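Local coordinates for protein methylaspartate ammonia-lyase (Citrobacter amalonaticus, PDB 1KKO) that catalyses the reversible, magnesium-dependent anti elimination of ammonia from L-threo-3-methylaspartate to give mesaconate, as a homodimeric TIM-barrel enzyme of the enolase superfamily, at residues 78-83 with 329-334; 308-311 with 315-318. All blocks are in the same frame, centred on the assembly; numbering follows the deposited sequence.

How the interactions relate
Running from the N terminus, the chain first lays down the N-terminal domain, whose loop between strand 64-69 and helix 86-101 carries residues 78-83. It then builds most of the barrel before interaction 1 closes a loop of 245 residues, bringing that early segment against the residues that follow strand 327-330. Interaction 2 lies wholly within this span and is far more local: it joins residues 308-311, just beyond strand 303-306, to the first turns of helix 313-321. One contact thus ties two domains together, the other folds a single strand-to-helix connection. They meet where O of G78 probably accepts a hydrogen bond from ND2 of N311 and G78 packs against the ring of W309.

Interaction 1. Residues 78-83 with 329-334; sequences GGRDPL and QIKTPD. With SO4 (sulfate ion), chain C.
R80 reaches from the N-terminal domain to D334, just past strand 327-330, across the C-terminal mouth of a TIM barrel. This is consistent with the enolase-superfamily plan, in which loops of the smaller N-terminal domain help to cap the active site at the barrel mouth. The close part of the contact is the arginine laid along the carboxylate. NE of R80 donates to OD2 of D334 at 2.8 Å, a salt bridge with an N-H...O angle of 147°. The oxygen is approached on its syn side but well above the carboxylate plane, while it lies close to the plane of the guanidinium, and the two flat groups are only 20° apart. The aliphatic part joins in, with R80 CD 3.4 Å from OD1 of D334. Extended from CG to NE, the arginine carries its NH1 to within 3.6 Å of CD of K331, whose chain it crosses at about a right angle.

The remainder is looser and mediated by solvent. One water links NH1 of R80 to OD2 of D334, and a second accepts from N of D81 and donates to OD1 of D334, so both carboxylate oxygens are engaged. Beyond them is the reaction site: the R80 side chain lies about 4 Å from that of the magnesium ligand D307, and K331 is the proton acceptor. A sulfate, probably from the crystallisation liquor, is hydrogen-bonded by Q172, T360 and C361 as well as by K331. Bent at its last torsion (chi4 80°), K331 gives NZ to O of G359, to OE1 of Q329, 3.2 Å away, and to sulfate O4, 2.7 Å away.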
loop_
_atom_site.group_PDB
_atom_site.type_symbol
_atom_site.label_atom_id
_atom_site.label_comp_id
_atom_site.label_asym_id
_atom_site.label_seq_id
_atom_site.Cartn_x
_atom_site.Cartn_y
_atom_site.Cartn_z
ATOM N N GLY A 78 22.992 0.356 -12.846
ATOM C CA GLY A 78 23.634 1.548 -12.316
ATOM C C GLY A 78 24.531 1.376 -11.111
ATOM O O GLY A 78 24.615 2.268 -10.272
ATOM N N GLY A 79 25.196 0.234 -11.016
ATOM C CA GLY A 79 26.111 -0.033 -9.927
ATOM C C GLY A 79 25.468 -0.624 -8.691
ATOM O O GLY A 79 26.157 -0.903 -7.717
ATOM N N ARG A 80 24.157 -0.843 -8.744
ATOM C CA ARG A 80 23.434 -1.377 -7.595
ATOM C C ARG A 80 23.660 -2.868 -7.425
ATOM O O ARG A 80 24.083 -3.570 -8.338
ATOM C CB ARG A 80 21.944 -1.148 -7.741
ATOM C CG ARG A 80 21.532 0.261 -7.743
ATOM C CD ARG A 80 20.046 0.394 -7.939
ATOM N NE ARG A 80 19.720 1.798 -7.989
ATOM C CZ ARG A 80 19.315 2.451 -9.064
ATOM N NH1 ARG A 80 19.102 3.753 -8.984
ATOM N NH2 ARG A 80 19.088 1.807 -10.210
ATOM N N ASP A 81 23.340 -3.354 -6.235
ATOM C CA ASP A 81 23.425 -4.768 -5.967
ATOM C C ASP A 81 22.358 -5.487 -6.794
ATOM O O ASP A 81 21.421 -4.870 -7.280
ATOM C CB ASP A 81 23.227 -5.015 -4.485
ATOM C CG ASP A 81 24.462 -4.718 -3.665
ATOM O OD1 ASP A 81 25.447 -4.138 -4.178
ATOM O OD2 ASP A 81 24.521 -5.028 -2.466
ATOM N N PRO A 82 22.507 -6.796 -6.943
ATOM C CA PRO A 82 21.600 -7.595 -7.779
ATOM C C PRO A 82 20.165 -7.698 -7.270
ATOM O O PRO A 82 19.909 -7.348 -6.132
ATOM C CB PRO A 82 22.245 -8.989 -7.743
ATOM C CG PRO A 82 23.594 -8.802 -7.233
ATOM C CD PRO A 82 23.590 -7.606 -6.357
ATOM N N LEU A 83 19.226 -8.191 -8.084
ATOM C CA LEU A 83 17.868 -8.383 -7.574
ATOM C C LEU A 83 17.942 -9.345 -6.393
ATOM O O LEU A 83 18.859 -10.165 -6.280
ATOM C CB LEU A 83 16.879 -8.850 -8.641
ATOM C CG LEU A 83 16.900 -10.324 -9.072
ATOM C CD1 LEU A 83 15.880 -10.505 -10.180
ATOM C CD2 LEU A 83 18.264 -10.791 -9.527
ATOM N N GLN A 329 18.998 12.377 -5.013
ATOM C CA GLN A 329 18.133 11.306 -4.504
ATOM C C GLN A 329 18.967 10.291 -3.716
ATOM O O GLN A 329 19.782 9.561 -4.290
ATOM C CB GLN A 329 17.331 10.550 -5.578
ATOM C CG GLN A 329 16.435 9.535 -4.820
ATOM C CD GLN A 329 15.520 8.625 -5.613
ATOM O OE1 GLN A 329 15.031 7.631 -5.052
ATOM N NE2 GLN A 329 15.295 8.924 -6.887
ATOM N N ILE A 330 18.751 10.284 -2.403
ATOM C CA ILE A 330 19.306 9.308 -1.482
ATOM C C ILE A 330 18.315 8.139 -1.586
ATOM O O ILE A 330 17.240 8.153 -0.986
ATOM C CB ILE A 330 19.366 9.950 -0.084
ATOM C CG1 ILE A 330 20.279 11.192 -0.112
ATOM C CG2 ILE A 330 19.828 8.966 0.983
ATOM C CD1 ILE A 330 20.220 12.019 1.154
ATOM N N LYS A 331 18.645 7.176 -2.435
ATOM C CA LYS A 331 17.707 6.098 -2.772
ATOM C C LYS A 331 17.883 5.029 -1.710
ATOM O O LYS A 331 18.737 4.147 -1.801
ATOM C CB LYS A 331 17.950 5.578 -4.173
ATOM C CG LYS A 331 16.834 4.671 -4.642
ATOM C CD LYS A 331 16.929 4.341 -6.118
ATOM C CE LYS A 331 15.589 3.928 -6.709
ATOM N NZ LYS A 331 14.742 5.098 -7.008
ATOM N N THR A 332 17.043 5.120 -0.690
ATOM C CA THR A 332 17.337 4.480 0.581
ATOM C C THR A 332 17.822 3.029 0.568
ATOM O O THR A 332 18.793 2.750 1.232
ATOM C CB THR A 332 16.194 4.682 1.599
ATOM O OG1 THR A 332 14.983 4.071 1.134
ATOM C CG2 THR A 332 15.885 6.171 1.827
ATOM N N PRO A 333 17.221 2.084 -0.160
ATOM C CA PRO A 333 17.717 0.703 -0.045
ATOM C C PRO A 333 19.161 0.565 -0.514
ATOM O O PRO A 333 19.887 -0.301 -0.053
ATOM C CB PRO A 333 16.759 -0.097 -0.943
ATOM C CG PRO A 333 15.561 0.757 -1.094
ATOM C CD PRO A 333 16.086 2.165 -1.100
ATOM N N ASP A 334 19.569 1.419 -1.439
ATOM C CA ASP A 334 20.912 1.337 -1.991
ATOM C C ASP A 334 22.019 1.777 -1.037
ATOM O O ASP A 334 23.188 1.535 -1.312
ATOM C CB ASP A 334 21.000 2.166 -3.259
ATOM C CG ASP A 334 20.229 1.578 -4.412
ATOM O OD1 ASP A 334 20.149 0.323 -4.532
ATOM O OD2 ASP A 334 19.696 2.329 -5.253
HETATM S S SO4 C . 11.761 3.275 -8.361
HETATM O O1 SO4 C . 12.585 2.173 -7.805
HETATM O O2 SO4 C . 11.606 2.886 -9.813
HETATM O O3 SO4 C . 10.462 3.326 -7.700
HETATM O O4 SO4 C . 12.412 4.606 -8.302
HETATM O O HOH W 1 20.544 4.711 -6.319
HETATM O O HOH W 2 22.202 -1.512 -4.142
#

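Interaction 2. Residues 308-311 with 315-318; sequences EWCN and DIVD
N311 and D315 join the two arms of a strand-to-helix connection at the C-terminal end of the barrel strands, a worked case of an acidic side chain in the first turn of a helix holding the loop that leads into it. The hydrogen bonds converge on one oxygen. OD2 of D315 accepts from the backbone N of N311 at 2.9 Å, through its anti lone pair, with an N-H...O angle of 149°, and it also receives the backbone N of T312. With CG beside its own backbone N (chi1 -68°), D315 turns the carboxylate back over the loop, where CB of N311 lies 3.4 Å from OD2. The two side chains run alongside each other and point the same way, amide and carboxylate planes 61° apart.

Water extends this network. One molecule donates both to O of W309, at 2.7 Å, and to OD2 of D315, at 3.1 Å; another accepts from ND2 of N311 and makes a weak bond to OD2. That same ND2 also donates to O of G78 in the N-terminal domain.

Charge is met at the other oxygen: OD1 of D315 forms a salt bridge with K281, which D318 shares through OD2. With each oxygen holding its own partners, rotation of the carboxylate is probably restrained.

Apolar packing completes the contact. SG of C310 rests 3.7 Å from CG1 of I316, and CA of C310 is 3.8 Å from CB of D315.

On the helical layer around the strands, I316 packs on A344 and C348 of helix 339-351. W309 from the loop and D318 from the helix pack on K281 and I285 of helix 281-298, so the connection between strand 303-306 and helix 313-321 is set between two neighbouring helices.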
loop_
_atom_site.group_PDB
_atom_site.type_symbol
_atom_site.label_atom_id
_atom_site.label_comp_id
_atom_site.label_asym_id
_atom_site.label_seq_id
_atom_site.Cartn_x
_atom_site.Cartn_y
_atom_site.Cartn_z
ATOM N N GLU A 308 21.008 8.513 -10.902
ATOM C CA GLU A 308 21.876 7.479 -11.457
ATOM C C GLU A 308 23.335 7.707 -11.045
ATOM O O GLU A 308 23.851 8.819 -11.134
ATOM C CB GLU A 308 21.796 7.463 -12.989
ATOM C CG GLU A 308 20.409 7.319 -13.606
ATOM C CD GLU A 308 19.698 8.643 -13.873
ATOM O OE1 GLU A 308 20.004 9.662 -13.207
ATOM O OE2 GLU A 308 18.815 8.661 -14.765
ATOM N N TRP A 309 23.979 6.626 -10.616
ATOM C CA TRP A 309 25.387 6.578 -10.211
ATOM C C TRP A 309 25.642 7.215 -8.853
ATOM O O TRP A 309 26.791 7.282 -8.413
ATOM C CB TRP A 309 26.314 7.149 -11.293
ATOM C CG TRP A 309 26.084 6.405 -12.569
ATOM C CD1 TRP A 309 25.417 6.853 -13.659
ATOM C CD2 TRP A 309 26.424 5.043 -12.838
ATOM N NE1 TRP A 309 25.354 5.869 -14.617
ATOM C CE2 TRP A 309 25.969 4.745 -14.134
ATOM C CE3 TRP A 309 27.099 4.054 -12.127
ATOM C CZ2 TRP A 309 26.140 3.495 -14.718
ATOM C CZ3 TRP A 309 27.281 2.814 -12.719
ATOM C CH2 TRP A 309 26.804 2.553 -13.997
ATOM N N CYS A 310 24.573 7.645 -8.175
ATOM C CA CYS A 310 24.674 8.224 -6.841
ATOM C C CYS A 310 23.944 7.268 -5.910
ATOM O O CYS A 310 22.786 7.476 -5.586
ATOM C CB CYS A 310 24.057 9.610 -6.830
ATOM S SG CYS A 310 24.341 10.477 -5.285
ATOM N N ASN A 311 24.637 6.209 -5.495
ATOM C CA ASN A 311 24.011 5.112 -4.754
ATOM C C ASN A 311 24.312 5.071 -3.269
ATOM O O ASN A 311 23.392 5.031 -2.445
ATOM C CB ASN A 311 24.448 3.765 -5.348
ATOM C CG ASN A 311 24.111 3.627 -6.800
ATOM O OD1 ASN A 311 23.026 4.010 -7.250
ATOM N ND2 ASN A 311 25.031 3.035 -7.559
ATOM N N ASP A 315 29.043 7.940 -2.447
ATOM C CA ASP A 315 28.624 8.535 -3.700
ATOM C C ASP A 315 27.959 9.885 -3.437
ATOM O O ASP A 315 28.203 10.864 -4.132
ATOM C CB ASP A 315 27.611 7.660 -4.433
ATOM C CG ASP A 315 28.181 6.369 -4.941
ATOM O OD1 ASP A 315 29.417 6.213 -5.053
ATOM O OD2 ASP A 315 27.401 5.450 -5.278
ATOM N N ILE A 316 27.073 9.914 -2.454
ATOM C CA ILE A 316 26.340 11.129 -2.135
ATOM C C ILE A 316 27.306 12.242 -1.710
ATOM O O ILE A 316 27.175 13.389 -2.130
ATOM C CB ILE A 316 25.280 10.831 -1.064
ATOM C CG1 ILE A 316 24.188 9.932 -1.667
ATOM C CG2 ILE A 316 24.708 12.123 -0.510
ATOM C CD1 ILE A 316 23.452 9.100 -0.662
ATOM N N VAL A 317 28.278 11.890 -0.886
ATOM C CA VAL A 317 29.325 12.824 -0.486
ATOM C C VAL A 317 30.039 13.369 -1.720
ATOM O O VAL A 317 30.263 14.582 -1.827
ATOM C CB VAL A 317 30.311 12.133 0.466
ATOM C CG1 VAL A 317 31.584 12.947 0.643
ATOM C CG2 VAL A 317 29.649 11.894 1.803
ATOM N N ASP A 318 30.368 12.494 -2.667
ATOM C CA ASP A 318 31.093 12.905 -3.870
ATOM C C ASP A 318 30.275 13.846 -4.760
ATOM O O ASP A 318 30.797 14.848 -5.274
ATOM C CB ASP A 318 31.539 11.675 -4.659
ATOM C CG ASP A 318 32.592 10.850 -3.938
ATOM O OD1 ASP A 318 33.258 11.354 -3.005
ATOM O OD2 ASP A 318 32.823 9.672 -4.257
HETATM O O HOH W 3 28.078 4.912 -8.273
HETATM O O HOH W 4 27.583 2.199 -6.308
#